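Local structure of uricase (Arthrobacter globiformis, 2YZC) at residues N33-E38 / D120-F125; E38-N43 / D80-T85. The protein catalyses the oxidation of uric acid by oxygen to 5-hydroxyisourate, which is further processed to (S)-allantoin. One frame throughout, in Å; residues are numbered along the deposited sequence.

Overall arrangement
Contact 1 joins two turns at one margin of the antiparallel sheet, its centre about 28 Å from that of the chain. Contact 2, at about 18 Å, lies further in on the same sheet. Their centres are about 15 Å apart and E38 belongs to both: the chain leaves turn 33-38 as strand 38-50, which then meets the loop 80-85. The contacts also touch directly, F125 CE1 lying 3.5 Å from I39 CG1. Neither reaches the active site. T67 and D68 of the allantoate pocket sit at the start of helix 67-78, whose other end leads toward 80-85. Contact 1 adjoins a second subunit, and contact 2 touches the second and third more lightly.

Contact 1: N33-E38 / D120-F125; sequences NTARHE and DHDHAF
R36 NH1 is held by two acceptors, the backbone O of D120 at 2.8 Å and OD2 of D122 at 3.0 Å. Both lie near the guanidinium plane, at its edge. NH1 approaches the D120 carbonyl from above its plane but meets D122 OD2 nearly end-on, with guanidinium and carboxylate almost perpendicular (89°). Beside it, NH2 donates to D120 OD1 at 2.9 Å in a straight bond (170°), coming from above that carboxylate. D120 is thus gripped by two nitrogens, one on its backbone and one on its side chain. The arginine chain leaves its backbone with CG opposite N and bends at chi2 (70°), which carries the guanidinium across to both aspartates. A leucine in place of R36 would probably leave the two carboxylates without their shared cation and the turn at D120 less firmly tied.

Further along, H37 N makes a weak bond to D122 O. A water donates to A35 O at 2.7 Å and also binds H123 ND1, bridging the two turns. The H37 and H123 side chains run side by side, the rings oblique; H37 ND1 lies 3.7 Å from H123 CB and is hydrogen-bonded to S158 OG of the second subunit. On the strand that follows, F125 turns its ring edge to the backbone, CZ lying 3.6 Å from H37 O, an oxygen bonded by R117. A124 and F125 pair with a strand of that second subunit, so the sheet continues across the interface. Salt bridges, backbone bonds and water together tie the loops; R36 is likely to offset part of the negative charge of D120 and D122, with R117, salt-bridged to E38, close beside its NH2.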
loop_
_atom_site.group_PDB
_atom_site.type_symbol
_atom_site.label_atom_id
_atom_site.label_comp_id
_atom_site.label_asym_id
_atom_site.label_seq_id
_atom_site.Cartn_x
_atom_site.Cartn_y
_atom_site.Cartn_z
ATOM N N ASN A 33 24.078 26.515 6.274
ATOM C CA ASN A 33 25.242 27.376 6.452
ATOM C C ASN A 33 24.714 28.792 6.643
ATOM O O ASN A 33 25.219 29.555 7.467
ATOM C CB ASN A 33 26.141 27.322 5.215
ATOM C CG ASN A 33 26.535 25.908 4.848
ATOM O OD1 ASN A 33 25.682 25.073 4.545
ATOM N ND2 ASN A 33 27.833 25.628 4.874
ATOM N N THR A 34 23.687 29.128 5.871
ATOM C CA THR A 34 23.051 30.434 5.944
ATOM C C THR A 34 21.620 30.220 6.413
ATOM O O THR A 34 21.193 29.083 6.613
ATOM C CB THR A 34 23.019 31.128 4.569
ATOM O OG1 THR A 34 22.272 30.327 3.645
ATOM C CG2 THR A 34 24.433 31.325 4.039
ATOM N N ALA A 35 20.882 31.310 6.585
ATOM C CA ALA A 35 19.496 31.229 7.030
ATOM C C ALA A 35 18.615 30.566 5.971
ATOM O O ALA A 35 17.504 30.128 6.262
ATOM C CB ALA A 35 18.974 32.624 7.345
ATOM N N ARG A 36 19.122 30.498 4.746
ATOM C CA ARG A 36 18.402 29.899 3.622
ATOM C C ARG A 36 18.705 28.395 3.589
ATOM O O ARG A 36 19.642 27.966 2.921
ATOM C CB ARG A 36 18.875 30.555 2.319
ATOM C CG ARG A 36 18.094 30.190 1.068
ATOM C CD ARG A 36 16.698 30.795 1.076
ATOM N NE ARG A 36 16.102 30.783 -0.259
ATOM C CZ ARG A 36 14.840 31.110 -0.520
ATOM N NH1 ARG A 36 14.030 31.479 0.463
ATOM N NH2 ARG A 36 14.392 31.067 -1.765
ATOM N N HIS A 37 17.910 27.606 4.309
ATOM C CA HIS A 37 18.116 26.160 4.374
ATOM C C HIS A 37 17.769 25.408 3.091
ATOM O O HIS A 37 16.902 25.821 2.325
ATOM C CB HIS A 37 17.299 25.550 5.525
ATOM C CG HIS A 37 17.723 26.002 6.889
ATOM N ND1 HIS A 37 17.231 25.433 8.044
ATOM C CD2 HIS A 37 18.568 26.985 7.284
ATOM C CE1 HIS A 37 17.754 26.044 9.092
ATOM N NE2 HIS A 37 18.568 26.989 8.659
ATOM N N GLU A 38 18.463 24.295 2.875
ATOM C CA GLU A 38 18.233 23.427 1.725
ATOM C C GLU A 38 17.956 22.033 2.286
ATOM O O GLU A 38 18.491 21.661 3.338
ATOM C CB GLU A 38 19.464 23.364 0.814
ATOM C CG GLU A 38 19.904 24.693 0.214
ATOM C CD GLU A 38 18.807 25.382 -0.576
ATOM O OE1 GLU A 38 18.078 24.694 -1.324
ATOM O OE2 GLU A 38 18.677 26.621 -0.457
ATOM N N ASP A 120 8.172 30.498 -0.628
ATOM C CA ASP A 120 9.575 30.900 -0.652
ATOM C C ASP A 120 10.217 31.037 0.734
ATOM O O ASP A 120 11.224 31.729 0.891
ATOM C CB ASP A 120 9.713 32.219 -1.421
ATOM C CG ASP A 120 11.118 32.452 -1.937
ATOM O OD1 ASP A 120 11.679 31.528 -2.568
ATOM O OD2 ASP A 120 11.660 33.559 -1.722
ATOM N N HIS A 121 9.639 30.371 1.730
ATOM C CA HIS A 121 10.144 30.418 3.103
ATOM C C HIS A 121 11.578 29.883 3.193
ATOM O O HIS A 121 11.960 28.985 2.447
ATOM C CB HIS A 121 9.219 29.603 4.014
ATOM C CG HIS A 121 9.386 29.895 5.472
ATOM N ND1 HIS A 121 10.480 29.473 6.198
ATOM C CD2 HIS A 121 8.604 30.586 6.336
ATOM C CE1 HIS A 121 10.366 29.894 7.446
ATOM N NE2 HIS A 121 9.236 30.571 7.556
ATOM N N ASP A 122 12.363 30.440 4.113
ATOM C CA ASP A 122 13.753 30.030 4.295
ATOM C C ASP A 122 13.931 28.623 4.857
ATOM O O ASP A 122 14.936 27.970 4.572
ATOM C CB ASP A 122 14.486 31.017 5.212
ATOM C CG ASP A 122 14.842 32.321 4.509
ATOM O OD1 ASP A 122 15.232 33.279 5.210
ATOM O OD2 ASP A 122 14.743 32.388 3.263
ATOM N N HIS A 123 12.980 28.157 5.662
ATOM C CA HIS A 123 13.111 26.822 6.244
ATOM C C HIS A 123 11.810 26.050 6.469
ATOM O O HIS A 123 11.705 25.282 7.421
ATOM C CB HIS A 123 13.894 26.897 7.564
ATOM C CG HIS A 123 13.273 27.789 8.596
ATOM N ND1 HIS A 123 13.710 29.075 8.828
ATOM C CD2 HIS A 123 12.257 27.574 9.466
ATOM C CE1 HIS A 123 12.991 29.614 9.798
ATOM N NE2 HIS A 123 12.103 28.724 10.202
ATOM N N ALA A 124 10.826 26.257 5.598
ATOM C CA ALA A 124 9.548 25.553 5.683
ATOM C C ALA A 124 9.268 25.037 4.276
ATOM O O ALA A 124 9.257 25.813 3.317
ATOM C CB ALA A 124 8.443 26.495 6.135
ATOM N N PHE A 125 9.040 23.731 4.152
ATOM C CA PHE A 125 8.822 23.121 2.844
ATOM C C PHE A 125 7.636 22.167 2.784
ATOM O O PHE A 125 7.116 21.740 3.810
ATOM C CB PHE A 125 10.071 22.336 2.428
ATOM C CG PHE A 125 11.369 23.013 2.766
ATOM C CD1 PHE A 125 11.847 23.019 4.075
ATOM C CD2 PHE A 125 12.129 23.619 1.771
ATOM C CE1 PHE A 125 13.066 23.614 4.390
ATOM C CE2 PHE A 125 13.350 24.218 2.072
ATOM C CZ PHE A 125 13.820 24.215 3.383
HETATM O O HOH W 1 16.149 30.139 8.605
#

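Contact 2: E38-N43 / D80-T85; sequences EIQDLN and DGFATT
Q40 lays its side-chain amide over one face of the F82 ring, displaced toward the rim, the two planes only 24° apart. Its CD stands 3.7 Å from F82 CE2, and CB comes within 4.1 Å of CZ. Extended beyond CG (chi2 173°), the Q40 chain carries the amide across the ring, its outer end beside the F82 carbonyl. The ring itself stands with CG between the backbone N and carbonyl carbon (chi1 44°) and also meets the ring of F88 in helix 85-99.

D41 points to the other side of the strand, where D41 OD1 forms a salt bridge with R26 and OD2 accepts a hydrogen bond from W115 NE1. Strand 38-50 belongs to the tunnelling fold (T-fold) of the uricase family, in which helices pack on one side of an antiparallel sheet; here the loop between helices 67-78 and 85-99 meets strand 38-50.

L42 returns to the side of 80-85 and splits its methyls between two partners. CD1 lies 3.8 Å from F82 CE2, while CD2 meets T85 tip to tip, 3.2 Å from OG1 and 3.8 Å from CG2. That close hydroxyl bonds Q112 of strand 103-117. T85 opens helix 85-99 directly after T84, its N-cap. At N43 the strand pairs with Q111, and the N43 side chain packs on R274 of the third subunit.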
loop_
_atom_site.group_PDB
_atom_site.type_symbol
_atom_site.label_atom_id
_atom_site.label_comp_id
_atom_site.label_asym_id
_atom_site.label_seq_id
_atom_site.Cartn_x
_atom_site.Cartn_y
_atom_site.Cartn_z
ATOM N N GLU A 38 18.463 24.295 2.875
ATOM C CA GLU A 38 18.233 23.427 1.725
ATOM C C GLU A 38 17.956 22.033 2.286
ATOM O O GLU A 38 18.491 21.661 3.338
ATOM C CB GLU A 38 19.464 23.364 0.814
ATOM C CG GLU A 38 19.904 24.693 0.214
ATOM C CD GLU A 38 18.807 25.382 -0.576
ATOM O OE1 GLU A 38 18.078 24.694 -1.324
ATOM O OE2 GLU A 38 18.677 26.621 -0.457
ATOM N N ILE A 39 17.131 21.269 1.578
ATOM C CA ILE A 39 16.768 19.919 1.998
ATOM C C ILE A 39 17.062 18.868 0.932
ATOM O O ILE A 39 16.708 19.040 -0.233
ATOM C CB ILE A 39 15.248 19.823 2.320
ATOM C CG1 ILE A 39 14.882 20.785 3.451
ATOM C CG2 ILE A 39 14.879 18.386 2.695
ATOM C CD1 ILE A 39 15.562 20.480 4.764
ATOM N N GLN A 40 17.717 17.784 1.337
ATOM C CA GLN A 40 17.989 16.663 0.439
ATOM C C GLN A 40 17.381 15.471 1.180
ATOM O O GLN A 40 17.696 15.228 2.342
ATOM C CB GLN A 40 19.494 16.496 0.205
ATOM C CG GLN A 40 20.059 17.565 -0.740
ATOM C CD GLN A 40 21.569 17.514 -0.848
ATOM O OE1 GLN A 40 22.125 17.155 -1.887
ATOM N NE2 GLN A 40 22.241 17.868 0.234
ATOM N N ASP A 41 16.489 14.750 0.507
ATOM C CA ASP A 41 15.763 13.639 1.123
ATOM C C ASP A 41 15.969 12.372 0.291
ATOM O O ASP A 41 15.528 12.312 -0.855
ATOM C CB ASP A 41 14.272 14.024 1.169
ATOM C CG ASP A 41 13.446 13.138 2.085
ATOM O OD1 ASP A 41 13.938 12.074 2.517
ATOM O OD2 ASP A 41 12.280 13.514 2.366
ATOM N N LEU A 42 16.622 11.367 0.875
ATOM C CA LEU A 42 16.916 10.113 0.175
ATOM C C LEU A 42 16.529 8.824 0.909
ATOM O O LEU A 42 16.433 8.795 2.137
ATOM C CB LEU A 42 18.421 10.017 -0.122
ATOM C CG LEU A 42 19.136 11.106 -0.924
ATOM C CD1 LEU A 42 20.639 10.807 -0.954
ATOM C CD2 LEU A 42 18.574 11.162 -2.330
ATOM N N ASN A 43 16.320 7.762 0.128
ATOM C CA ASN A 43 16.027 6.425 0.645
ATOM C C ASN A 43 17.176 5.626 0.023
ATOM O O ASN A 43 17.133 5.294 -1.165
ATOM C CB ASN A 43 14.684 5.907 0.117
ATOM C CG ASN A 43 14.261 4.605 0.777
ATOM O OD1 ASN A 43 13.439 3.854 0.237
ATOM N ND2 ASN A 43 14.808 4.335 1.953
ATOM N N ASP A 80 29.273 15.279 5.461
ATOM C CA ASP A 80 30.140 16.121 4.633
ATOM C C ASP A 80 29.381 16.794 3.497
ATOM O O ASP A 80 29.915 17.668 2.816
ATOM C CB ASP A 80 31.281 15.294 4.038
ATOM C CG ASP A 80 32.132 14.637 5.097
ATOM O OD1 ASP A 80 32.573 15.348 6.023
ATOM O OD2 ASP A 80 32.360 13.412 5.004
ATOM N N GLY A 81 28.138 16.378 3.290
ATOM C CA GLY A 81 27.350 16.955 2.220
ATOM C C GLY A 81 27.673 16.309 0.885
ATOM O O GLY A 81 28.719 15.688 0.716
ATOM N N PHE A 82 26.768 16.455 -0.071
ATOM C CA PHE A 82 26.953 15.881 -1.392
ATOM C C PHE A 82 26.216 16.731 -2.416
ATOM O O PHE A 82 25.104 17.195 -2.163
ATOM C CB PHE A 82 26.442 14.436 -1.429
ATOM C CG PHE A 82 25.111 14.240 -0.754
ATOM C CD1 PHE A 82 25.032 14.119 0.631
ATOM C CD2 PHE A 82 23.939 14.166 -1.504
ATOM C CE1 PHE A 82 23.800 13.925 1.266
ATOM C CE2 PHE A 82 22.703 13.973 -0.883
ATOM C CZ PHE A 82 22.633 13.851 0.507
ATOM N N ALA A 83 26.847 16.932 -3.569
ATOM C CA ALA A 83 26.284 17.750 -4.637
ATOM C C ALA A 83 25.034 17.139 -5.255
ATOM O O ALA A 83 24.037 17.826 -5.468
ATOM C CB ALA A 83 27.338 17.985 -5.719
ATOM N N THR A 84 25.096 15.845 -5.545
ATOM C CA THR A 84 23.967 15.147 -6.145
ATOM C C THR A 84 23.860 13.759 -5.538
ATOM O O THR A 84 24.773 13.296 -4.856
ATOM C CB THR A 84 24.152 14.973 -7.670
ATOM O OG1 THR A 84 25.325 14.188 -7.909
ATOM C CG2 THR A 84 24.301 16.329 -8.364
ATOM N N THR A 85 22.736 13.103 -5.796
ATOM C CA THR A 85 22.499 11.760 -5.295
ATOM C C THR A 85 23.506 10.788 -5.912
ATOM O O THR A 85 24.064 9.933 -5.221
ATOM C CB THR A 85 21.068 11.310 -5.633
ATOM O OG1 THR A 85 20.138 12.188 -4.987
ATOM C CG2 THR A 85 20.823 9.882 -5.172
#